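Local coordinates for oxidoreductase, NAD-binding/iron-sulfur cluster-binding protein (Nitratireductor pacificus pht-3B, PDB 6ZXU) that probably removes halogen atoms reductively from organohalide substrates, using a bound cobalamin and two [4Fe-4S] clusters, at residues A[496-501]-A[534-539]. Residues are numbered along the deposited sequence; the frame is centred on the assembly and turned at random.
Sequences GEVSRI and GLQDFC. With SF4 (iron/sulfur cluster), chain D.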
loop_
_atom_site.group_PDB
_atom_site.type_symbol
_atom_site.label_atom_id
_atom_site.label_comp_id
_atom_site.label_asym_id
_atom_site.label_seq_id
_atom_site.Cartn_x
_atom_site.Cartn_y
_atom_site.Cartn_z
ATOM N N GLY A 496 -10.083 -7.628 8.743
ATOM C CA GLY A 496 -10.321 -8.649 7.760
ATOM C C GLY A 496 -10.763 -9.934 8.387
ATOM O O GLY A 496 -10.681 -10.108 9.554
ATOM N N GLU A 497 -11.286 -10.822 7.553
ATOM C CA GLU A 497 -11.544 -12.227 7.911
ATOM C C GLU A 497 -10.573 -13.138 7.151
ATOM O O GLU A 497 -10.041 -12.805 6.083
ATOM C CB GLU A 497 -12.963 -12.658 7.498
ATOM C CG GLU A 497 -14.096 -12.324 8.441
ATOM C CD GLU A 497 -15.384 -13.081 8.084
ATOM O OE1 GLU A 497 -15.418 -14.335 8.211
ATOM O OE2 GLU A 497 -16.403 -12.481 7.713
ATOM N N VAL A 498 -10.286 -14.263 7.762
ATOM C CA VAL A 498 -9.615 -15.400 7.121
ATOM C C VAL A 498 -10.277 -15.735 5.785
ATOM O O VAL A 498 -11.500 -15.945 5.707
ATOM C CB VAL A 498 -9.658 -16.624 8.064
ATOM C CG1 VAL A 498 -9.309 -17.926 7.369
ATOM C CG2 VAL A 498 -8.661 -16.378 9.215
ATOM N N SER A 499 -9.451 -15.838 4.717
ATOM C CA SER A 499 -9.915 -16.106 3.377
ATOM C C SER A 499 -9.241 -17.380 2.817
ATOM O O SER A 499 -8.242 -17.857 3.327
ATOM C CB SER A 499 -9.678 -14.944 2.437
ATOM O OG SER A 499 -8.330 -14.919 2.007
ATOM N N ARG A 500 -9.809 -17.868 1.717
ATOM C CA ARG A 500 -9.217 -19.050 1.060
ATOM C C ARG A 500 -7.806 -18.784 0.574
ATOM O O ARG A 500 -6.952 -19.660 0.589
ATOM C CB ARG A 500 -10.144 -19.531 -0.051
ATOM C CG ARG A 500 -9.562 -20.716 -0.863
ATOM C CD ARG A 500 -10.508 -21.245 -1.961
ATOM N NE ARG A 500 -11.736 -21.716 -1.411
ATOM C CZ ARG A 500 -11.936 -22.857 -0.770
ATOM N NH1 ARG A 500 -10.940 -23.755 -0.694
ATOM N NH2 ARG A 500 -13.124 -23.128 -0.325
ATOM N N ILE A 501 -7.494 -17.593 0.146
ATOM C CA ILE A 501 -6.108 -17.275 -0.265
ATOM C C ILE A 501 -5.073 -17.820 0.674
ATOM O O ILE A 501 -4.139 -18.435 0.249
ATOM C CB ILE A 501 -5.936 -15.776 -0.524
ATOM C CG1 ILE A 501 -6.843 -15.364 -1.659
ATOM C CG2 ILE A 501 -4.534 -15.450 -0.868
ATOM C CD1 ILE A 501 -6.843 -13.835 -2.046
ATOM N N GLY A 534 -19.639 -12.570 6.751
ATOM C CA GLY A 534 -20.111 -13.693 5.996
ATOM C C GLY A 534 -19.041 -14.370 5.126
ATOM O O GLY A 534 -19.382 -15.193 4.332
ATOM N N LEU A 535 -17.758 -14.033 5.280
ATOM C CA LEU A 535 -16.732 -14.513 4.336
ATOM C C LEU A 535 -16.548 -16.000 4.415
ATOM O O LEU A 535 -16.235 -16.614 3.404
ATOM C CB LEU A 535 -15.407 -13.790 4.486
ATOM C CG LEU A 535 -14.388 -14.066 3.399
ATOM C CD1 LEU A 535 -14.840 -13.478 2.042
ATOM C CD2 LEU A 535 -13.058 -13.523 3.780
ATOM N N GLN A 536 -16.692 -16.607 5.573
ATOM C CA GLN A 536 -16.462 -18.096 5.662
ATOM C C GLN A 536 -17.396 -18.812 4.741
ATOM O O GLN A 536 -16.983 -19.601 3.887
ATOM C CB GLN A 536 -16.567 -18.632 7.094
ATOM C CG GLN A 536 -15.639 -17.979 8.085
ATOM C CD GLN A 536 -14.243 -17.895 7.569
ATOM O OE1 GLN A 536 -13.582 -18.927 7.340
ATOM N NE2 GLN A 536 -13.737 -16.651 7.354
ATOM N N ASP A 537 -18.657 -18.437 4.795
ATOM C CA ASP A 537 -19.669 -19.012 3.850
ATOM C C ASP A 537 -19.353 -18.670 2.380
ATOM O O ASP A 537 -19.547 -19.500 1.500
ATOM C CB ASP A 537 -21.074 -18.548 4.234
ATOM C CG ASP A 537 -22.187 -19.155 3.312
ATOM O OD1 ASP A 537 -22.224 -20.416 3.251
ATOM O OD2 ASP A 537 -22.933 -18.396 2.613
ATOM N N PHE A 538 -18.916 -17.440 2.096
ATOM C CA PHE A 538 -18.625 -17.038 0.744
ATOM C C PHE A 538 -17.445 -17.835 0.191
ATOM O O PHE A 538 -17.544 -18.443 -0.898
ATOM C CB PHE A 538 -18.290 -15.570 0.676
ATOM C CG PHE A 538 -18.350 -14.990 -0.724
ATOM C CD1 PHE A 538 -17.354 -15.169 -1.568
ATOM C CD2 PHE A 538 -19.392 -14.154 -1.103
ATOM C CE1 PHE A 538 -17.379 -14.639 -2.844
ATOM C CE2 PHE A 538 -19.438 -13.572 -2.353
ATOM C CZ PHE A 538 -18.441 -13.820 -3.215
ATOM N N CYS A 539 -16.283 -17.759 0.857
ATOM C CA CYS A 539 -15.096 -18.484 0.387
ATOM C C CYS A 539 -15.389 -19.963 0.331
ATOM O O CYS A 539 -14.883 -20.689 -0.480
ATOM C CB CYS A 539 -13.895 -18.283 1.268
ATOM S SG CYS A 539 -13.078 -16.764 1.006
HETATM FE FE1 SF4 D . -10.590 -16.940 -2.985
HETATM FE FE2 SF4 D . -13.240 -16.537 -3.810
HETATM FE FE3 SF4 D . -11.800 -14.440 -2.894
HETATM FE FE4 SF4 D . -12.537 -16.360 -1.101
HETATM S S1 SF4 D . -13.852 -14.990 -2.358
HETATM S S2 SF4 D . -10.552 -15.458 -1.302
HETATM S S3 SF4 D . -12.358 -18.125 -2.480
HETATM S S4 SF4 D . -11.434 -15.743 -4.693
HETATM O O HOH W 1 -18.030 -15.180 8.457
#
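Glu497 reaches, extended beyond CG, to the first turn of helix 535-540. Glu497 OE2 accepts Leu535 N (3.2 Å) from above the carboxylate plane; an acid suits this first-turn amide, which has no preceding helical carbonyl to bond. Phe533 N is a second donor to that oxygen. Glu497 OE1, shared with Thr300, takes an almost straight bond from Gln536 NE2 (3.0 Å, 172°). The carboxylate and amide planes lie 38° apart. Gln536, bent at chi2, suits its place by giving both NE2 hydrogens, the other to a lone pair of Val498 O at 2.9 Å, while its own oxygen accepts from Lys559. Cutting Glu497 back to an alanine would probably leave Leu535 N without its acceptor and the Gln536 amide freer to turn. The Leu535 side chain runs back alongside that of Glu497, its CD2 3.8 Å from Glu497 CB, and its branched apolar end packs on Leu506 and Trp597. One turn on, Cys539 opens the CxxCxxC motif of a ferredoxin-type domain, its SG binding iron FE4 of the [4Fe-4S] cluster at 2.2 Å. Cys539 SG also accepts Arg500 N (3.5 Å), which probably tempers the charge on sulfur. Arg500 combines an aliphatic stem for cluster sulfide S3 with N-H donors for carbonyls: chi1 (176°) turns CG away from the backbone N, and the bend at chi3 lets Arg500 NH2 meet Cys539 O at 3.0 Å in the guanidinium plane, while NH1 bonds Ser555 O and Gly557 O.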